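Local coordinates for protein serpin-12 (Manduca sexta, PDB 6CJ7) that probably inhibits serine proteases as a serpin and controls the prophenoloxidase activation system in larval hemolymph, at residues F191-N194 against G195-K199; V22-F25 against K26-T30. All coordinates share one frame; numbering follows the deposited sequence.

Contact 1: residues F191-N194 against G195-K199; sequences FTLN and GGEKK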
ATOM      1  N   PHE A 191      12.632   9.699 -20.567  1.00 29.55           N
ATOM      2  CA  PHE A 191      11.328   9.753 -19.929  1.00 28.71           C
ATOM      3  C   PHE A 191      10.961  11.229 -19.820  1.00 34.34           C
ATOM      4  O   PHE A 191      11.799  12.041 -19.415  1.00 33.63           O
ATOM      5  CB  PHE A 191      11.404   9.099 -18.549  1.00 33.35           C
ATOM      6  CG  PHE A 191      10.098   9.050 -17.810  1.00 28.43           C
ATOM      7  CD1 PHE A 191       9.617  10.157 -17.133  1.00 26.49           C
ATOM      8  CD2 PHE A 191       9.366   7.875 -17.767  1.00 25.83           C
ATOM      9  CE1 PHE A 191       8.413  10.091 -16.432  1.00 25.80           C
ATOM     10  CE2 PHE A 191       8.170   7.806 -17.087  1.00 24.70           C
ATOM     11  CZ  PHE A 191       7.688   8.913 -16.407  1.00 24.90           C
ATOM     12  N   THR A 192       9.737  11.586 -20.210  1.00 32.38           N
ATOM     13  CA  THR A 192       9.305  12.982 -20.201  1.00 31.27           C
ATOM     14  C   THR A 192       8.415  13.207 -18.991  1.00 30.42           C
ATOM     15  O   THR A 192       7.337  12.611 -18.890  1.00 29.79           O
ATOM     16  CB  THR A 192       8.555  13.366 -21.477  1.00 32.73           C
ATOM     17  OG1 THR A 192       9.383  13.108 -22.618  1.00 36.97           O
ATOM     18  CG2 THR A 192       8.191  14.860 -21.449  1.00 36.04           C
ATOM     19  N   LEU A 193       8.866  14.061 -18.082  1.00 30.93           N
ATOM     20  CA  LEU A 193       8.081  14.374 -16.903  1.00 31.44           C
ATOM     21  C   LEU A 193       6.937  15.311 -17.269  1.00 31.75           C
ATOM     22  O   LEU A 193       6.953  15.979 -18.306  1.00 37.83           O
ATOM     23  CB  LEU A 193       8.959  15.017 -15.829  1.00 34.97           C
ATOM     24  CG  LEU A 193       9.952  14.158 -15.040  1.00 38.78           C
ATOM     25  CD1 LEU A 193      11.162  13.790 -15.873  1.00 43.85           C
ATOM     26  CD2 LEU A 193      10.380  14.912 -13.787  1.00 42.59           C
ATOM     27  N   ASN A 194       5.924  15.339 -16.407  1.00 30.89           N
ATOM     28  CA  ASN A 194       4.895  16.358 -16.516  1.00 35.18           C
ATOM     29  C   ASN A 194       5.552  17.730 -16.514  1.00 37.57           C
ATOM     30  O   ASN A 194       6.406  18.024 -15.674  1.00 46.40           O
ATOM     31  CB  ASN A 194       3.906  16.227 -15.355  1.00 37.05           C
ATOM     32  CG  ASN A 194       2.663  17.069 -15.547  1.00 51.81           C
ATOM     33  OD1 ASN A 194       2.303  17.418 -16.669  1.00 61.13           O
ATOM     34  ND2 ASN A 194       1.989  17.386 -14.448  1.00 57.95           N
ATOM     35  N   GLY A 195       5.178  18.555 -17.477  1.00 37.83           N
ATOM     36  CA  GLY A 195       5.759  19.865 -17.625  1.00 44.31           C
ATOM     37  C   GLY A 195       6.832  19.958 -18.690  1.00 45.05           C
ATOM     38  O   GLY A 195       7.078  21.056 -19.204  1.00 48.02           O
ATOM     39  N   GLY A 196       7.486  18.848 -19.027  1.00 45.38           N
ATOM     40  CA  GLY A 196       8.363  18.794 -20.191  1.00 44.15           C
ATOM     41  C   GLY A 196       9.808  18.404 -19.939  1.00 36.98           C
ATOM     42  O   GLY A 196      10.528  18.132 -20.915  1.00 39.06           O
ATOM     43  N   GLU A 197      10.288  18.383 -18.698  1.00 38.90           N
ATOM     44  CA  GLU A 197      11.671  17.992 -18.432  1.00 39.50           C
ATOM     45  C   GLU A 197      11.933  16.563 -18.903  1.00 39.00           C
ATOM     46  O   GLU A 197      11.127  15.665 -18.654  1.00 36.79           O
ATOM     47  CB  GLU A 197      11.959  18.098 -16.938  1.00 37.51           C
ATOM     48  CG  GLU A 197      13.394  17.795 -16.565  1.00 46.97           C
ATOM     49  CD  GLU A 197      13.609  17.767 -15.056  1.00 53.30           C
ATOM     50  OE1 GLU A 197      12.687  18.152 -14.306  1.00 55.30           O
ATOM     51  OE2 GLU A 197      14.706  17.370 -14.614  1.00 45.33           O
ATOM     52  N   LYS A 198      13.056  16.354 -19.597  1.00 39.29           N
ATOM     53  CA  LYS A 198      13.480  15.032 -20.049  1.00 38.74           C
ATOM     54  C   LYS A 198      14.530  14.464 -19.102  1.00 37.62           C
ATOM     55  O   LYS A 198      15.459  15.174 -18.699  1.00 38.40           O
ATOM     56  CB  LYS A 198      14.070  15.087 -21.465  1.00 43.73           C
ATOM     57  CG  LYS A 198      13.122  15.480 -22.591  1.00 51.13           C
ATOM     58  CD  LYS A 198      13.902  15.782 -23.888  1.00 48.72           C
ATOM     59  CE  LYS A 198      14.001  14.552 -24.812  1.00 50.27           C
ATOM     60  NZ  LYS A 198      14.954  14.692 -25.985  1.00 49.51           N
ATOM     61  N   LYS A 199      14.397  13.179 -18.771  1.00 35.87           N
ATOM     62  CA  LYS A 199      15.349  12.466 -17.921  1.00 35.84           C
ATOM     63  C   LYS A 199      15.601  11.068 -18.468  1.00 34.99           C
ATOM     64  O   LYS A 199      14.653  10.353 -18.819  1.00 38.05           O
ATOM     65  CB  LYS A 199      14.839  12.328 -16.480  1.00 32.41           C
ATOM     66  CG  LYS A 199      15.012  13.544 -15.593  1.00 36.91           C
ATOM     67  CD  LYS A 199      14.987  13.096 -14.123  1.00 39.35           C
ATOM     68  CE  LYS A 199      14.967  14.260 -13.151  1.00 46.58           C
ATOM     69  NZ  LYS A 199      14.826  13.775 -11.748  1.00 43.75           N
TER
HETATM   70  O   HOH W   1       8.926  19.169 -16.217  1.00 38.39           O
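The Leu193 side chain packs beside those of Glu197 and Lys199 at the start of the turn, its CD1 methyl 3.9 Å from CG of Lys199 and its CD2 methyl beside the Glu197 carboxylate, with CD2 4.0 Å from OE1. Leu193 and Glu197 run side by side in the same direction, whereas the Lys199 chain passes Leu193 at a slant. With CG of Leu193 anti to the carbonyl carbon (chi1 -74°) and chi2 at 75°, CD1 comes within 3.4 Å of the backbone O of Glu197. An alanine here would lose CG and both methyls, and CG of Lys199 would probably be left without the methyl it packs on. Beneath these side chains, Leu193 N donates to Glu197 O at 2.8 Å. The segment is the tip of a beta hairpin between strands 187-192 and 198-215, turned by a type II beta turn from Leu193 to Gly196. Gly196 N closes that turn on Leu193 O at 3.0 Å. The positive phi of Gly195 and of Gly196 would press any beta carbon into the carbonyl oxygen of the residue before, which accounts for glycine at both positions. A water spans the loop, donating to Asn194 O and accepting from Glu197 N at 2.9 Å. Further back, Phe191 and Lys199 form a hydrogen-bonded antiparallel pair, with Phe191 N to Lys199 O at 2.8 Å. Outside the hairpin, Lys199 NZ makes a salt bridge with Asp379, and the Phe191 side chain meets Pro358 and Pro380.

Contact 2: residues V22-F25 against K26-T30; sequences VNVF and KQMAT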
ATOM      1  N   VAL A  22      -7.955   2.871  -0.692  1.00 19.56           N
ATOM      2  CA  VAL A  22      -7.907   3.495  -2.018  1.00 19.22           C
ATOM      3  C   VAL A  22      -8.338   4.958  -1.942  1.00 20.78           C
ATOM      4  O   VAL A  22      -7.728   5.830  -2.577  1.00 20.35           O
ATOM      5  CB  VAL A  22      -8.764   2.704  -3.022  1.00 21.35           C
ATOM      6  CG1 VAL A  22      -8.776   3.394  -4.383  1.00 22.17           C
ATOM      7  CG2 VAL A  22      -8.216   1.309  -3.181  1.00 21.17           C
ATOM      8  N   ASN A  23      -9.404   5.244  -1.178  1.00 22.30           N
ATOM      9  CA  ASN A  23      -9.857   6.623  -0.991  1.00 23.58           C
ATOM     10  C   ASN A  23      -8.764   7.483  -0.361  1.00 23.75           C
ATOM     11  O   ASN A  23      -8.568   8.642  -0.755  1.00 24.02           O
ATOM     12  CB  ASN A  23     -11.116   6.654  -0.118  1.00 28.62           C
ATOM     13  CG  ASN A  23     -12.299   5.924  -0.739  1.00 34.09           C
ATOM     14  OD1 ASN A  23     -12.407   5.805  -1.952  1.00 35.22           O
ATOM     15  ND2 ASN A  23     -13.215   5.460   0.113  1.00 38.01           N
ATOM     16  N   VAL A  24      -8.044   6.933   0.623  1.00 22.59           N
ATOM     17  CA  VAL A  24      -6.938   7.664   1.238  1.00 20.41           C
ATOM     18  C   VAL A  24      -5.870   7.981   0.200  1.00 21.01           C
ATOM     19  O   VAL A  24      -5.386   9.118   0.105  1.00 22.58           O
ATOM     20  CB  VAL A  24      -6.354   6.874   2.420  1.00 19.32           C
ATOM     21  CG1 VAL A  24      -5.030   7.507   2.890  1.00 20.24           C
ATOM     22  CG2 VAL A  24      -7.376   6.835   3.588  1.00 18.77           C
ATOM     23  N   PHE A  25      -5.489   6.985  -0.597  1.00 20.33           N
ATOM     24  CA  PHE A  25      -4.470   7.214  -1.621  1.00 19.36           C
ATOM     25  C   PHE A  25      -4.907   8.298  -2.592  1.00 22.46           C
ATOM     26  O   PHE A  25      -4.125   9.189  -2.938  1.00 21.85           O
ATOM     27  CB  PHE A  25      -4.177   5.912  -2.370  1.00 17.69           C
ATOM     28  CG  PHE A  25      -3.172   6.072  -3.493  1.00 19.16           C
ATOM     29  CD1 PHE A  25      -1.805   6.055  -3.230  1.00 23.90           C
ATOM     30  CD2 PHE A  25      -3.599   6.247  -4.798  1.00 20.10           C
ATOM     31  CE1 PHE A  25      -0.875   6.211  -4.271  1.00 22.40           C
ATOM     32  CE2 PHE A  25      -2.672   6.416  -5.847  1.00 22.83           C
ATOM     33  CZ  PHE A  25      -1.316   6.388  -5.577  1.00 20.36           C
ATOM     34  N   LYS A  26      -6.163   8.241  -3.047  1.00 21.30           N
ATOM     35  CA  LYS A  26      -6.639   9.242  -3.995  1.00 22.45           C
ATOM     36  C   LYS A  26      -6.672  10.624  -3.366  1.00 22.40           C
ATOM     37  O   LYS A  26      -6.355  11.619  -4.032  1.00 26.05           O
ATOM     38  CB  LYS A  26      -8.020   8.855  -4.527  1.00 22.05           C
ATOM     39  CG  LYS A  26      -7.986   7.641  -5.468  1.00 23.29           C
ATOM     40  CD  LYS A  26      -9.292   7.497  -6.221  1.00 27.09           C
ATOM     41  CE  LYS A  26      -9.249   6.316  -7.184  1.00 26.30           C
ATOM     42  NZ  LYS A  26     -10.428   6.368  -8.102  1.00 31.26           N
ATOM     43  N   GLN A  27      -7.049  10.706  -2.086  1.00 21.49           N
ATOM     44  CA  GLN A  27      -7.041  11.999  -1.404  1.00 22.67           C
ATOM     45  C   GLN A  27      -5.632  12.572  -1.344  1.00 25.87           C
ATOM     46  O   GLN A  27      -5.417  13.746  -1.673  1.00 28.17           O
ATOM     47  CB  GLN A  27      -7.638  11.868  -0.000  1.00 24.15           C
ATOM     48  CG  GLN A  27      -7.619  13.176   0.809  1.00 26.70           C
ATOM     49  CD  GLN A  27      -8.433  14.272   0.156  1.00 34.38           C
ATOM     50  OE1 GLN A  27      -9.527  14.030  -0.353  1.00 36.42           O
ATOM     51  NE2 GLN A  27      -7.898  15.485   0.156  1.00 32.94           N
ATOM     52  N   MET A  28      -4.670  11.740  -0.962  1.00 23.75           N
ATOM     53  CA  MET A  28      -3.278  12.165  -0.882  1.00 23.56           C
ATOM     54  C   MET A  28      -2.738  12.621  -2.240  1.00 24.67           C
ATOM     55  O   MET A  28      -1.879  13.500  -2.304  1.00 24.74           O
ATOM     56  CB  MET A  28      -2.407  11.039  -0.323  1.00 22.24           C
ATOM     57  CG  MET A  28      -2.774  10.611   1.088  1.00 31.62           C
ATOM     58  SD  MET A  28      -1.811   9.198   1.661  1.00 39.18           S
ATOM     59  CE  MET A  28      -0.365  10.021   2.323  1.00 42.28           C
ATOM     60  N   ALA A  29      -3.240  12.025  -3.319  1.00 22.83           N
ATOM     61  CA  ALA A  29      -2.790  12.384  -4.658  1.00 22.96           C
ATOM     62  C   ALA A  29      -3.269  13.769  -5.088  1.00 26.48           C
ATOM     63  O   ALA A  29      -2.592  14.436  -5.876  1.00 29.84           O
ATOM     64  CB  ALA A  29      -3.254  11.321  -5.658  1.00 22.16           C
ATOM     65  N   THR A  30      -4.423  14.226  -4.593  1.00 27.37           N
ATOM     66  CA  THR A  30      -4.902  15.548  -4.972  1.00 30.03           C
ATOM     67  C   THR A  30      -4.162  16.667  -4.258  1.00 34.06           C
ATOM     68  O   THR A  30      -4.285  17.828  -4.670  1.00 38.46           O
ATOM     69  CB  THR A  30      -6.398  15.703  -4.680  1.00 34.27           C
ATOM     70  OG1 THR A  30      -6.605  15.792  -3.263  1.00 35.14           O
ATOM     71  CG2 THR A  30      -7.189  14.538  -5.237  1.00 33.42           C
TER
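Val22 and Lys26, one turn apart on the alpha helix 19-31 near the N terminus of the serpin fold, are joined by both backbone and side chain. The main-chain interactions are the i to i+4 hydrogen bonds of the helix. Lys26 N donates to Val22 O at 2.9 Å, and Gln27 N and Met28 N repeat the pattern on Asn23 O and Val24 O. Ala29 N reaches Phe25 O at 3.0 Å with a more bent N-H, 140° at the hydrogen.

Apolar contacts follow the same spacing. The extended Lys26 chain runs alongside Val22, its CE methylene lying 4.1 Å from Val22 CG1. Val24 and Met28 likewise lie side by side and point the same way, CG1 of Val24 being 3.8 Å from SD of Met28. The valine methyl CG1 stands anti to its backbone N (chi1 169°), on the carbonyl side of CA, which aims it along the helix at the sulfur. Both residues also pack on Val286 of helix 284-289. On another flank, the Phe25 side chain runs out to Leu36, Ala38 and Met374, strands 36-38 and 370-377 thus covering that face.

Among the polar groups, the Lys26 ammonium NZ is hydrogen-bonded to Leu252 O, beyond the helix. The Gln27 amide NE2 is hydrogen-bonded to Glu31 OE2. Three residues on from Gln27, the Thr30 hydroxyl OG1 donates to Gln27 O at 2.9 Å, in the carbonyl plane and on a lone pair.

In the fold
From the N terminus the chain first enters helix 19-31, where contact 2 joins consecutive turns and closes no loop beyond the helical repeat. Much later, at the end of strand 187-192, contact 1 closes the tight hairpin that leads into strand 198-215. The two are in series: neither nests in nor crosses the other. The centres of contact 1 and contact 2 lie about 24 Å apart, and the nearest atoms of contact 1 and contact 2 are about 10 Å apart, without touching. Contact 2 is buried inside the fold, while contact 1 lies at the surface. Chain that arrives late meets both, strand 370-377 at the helix and the following residues 378-381 at the hairpin.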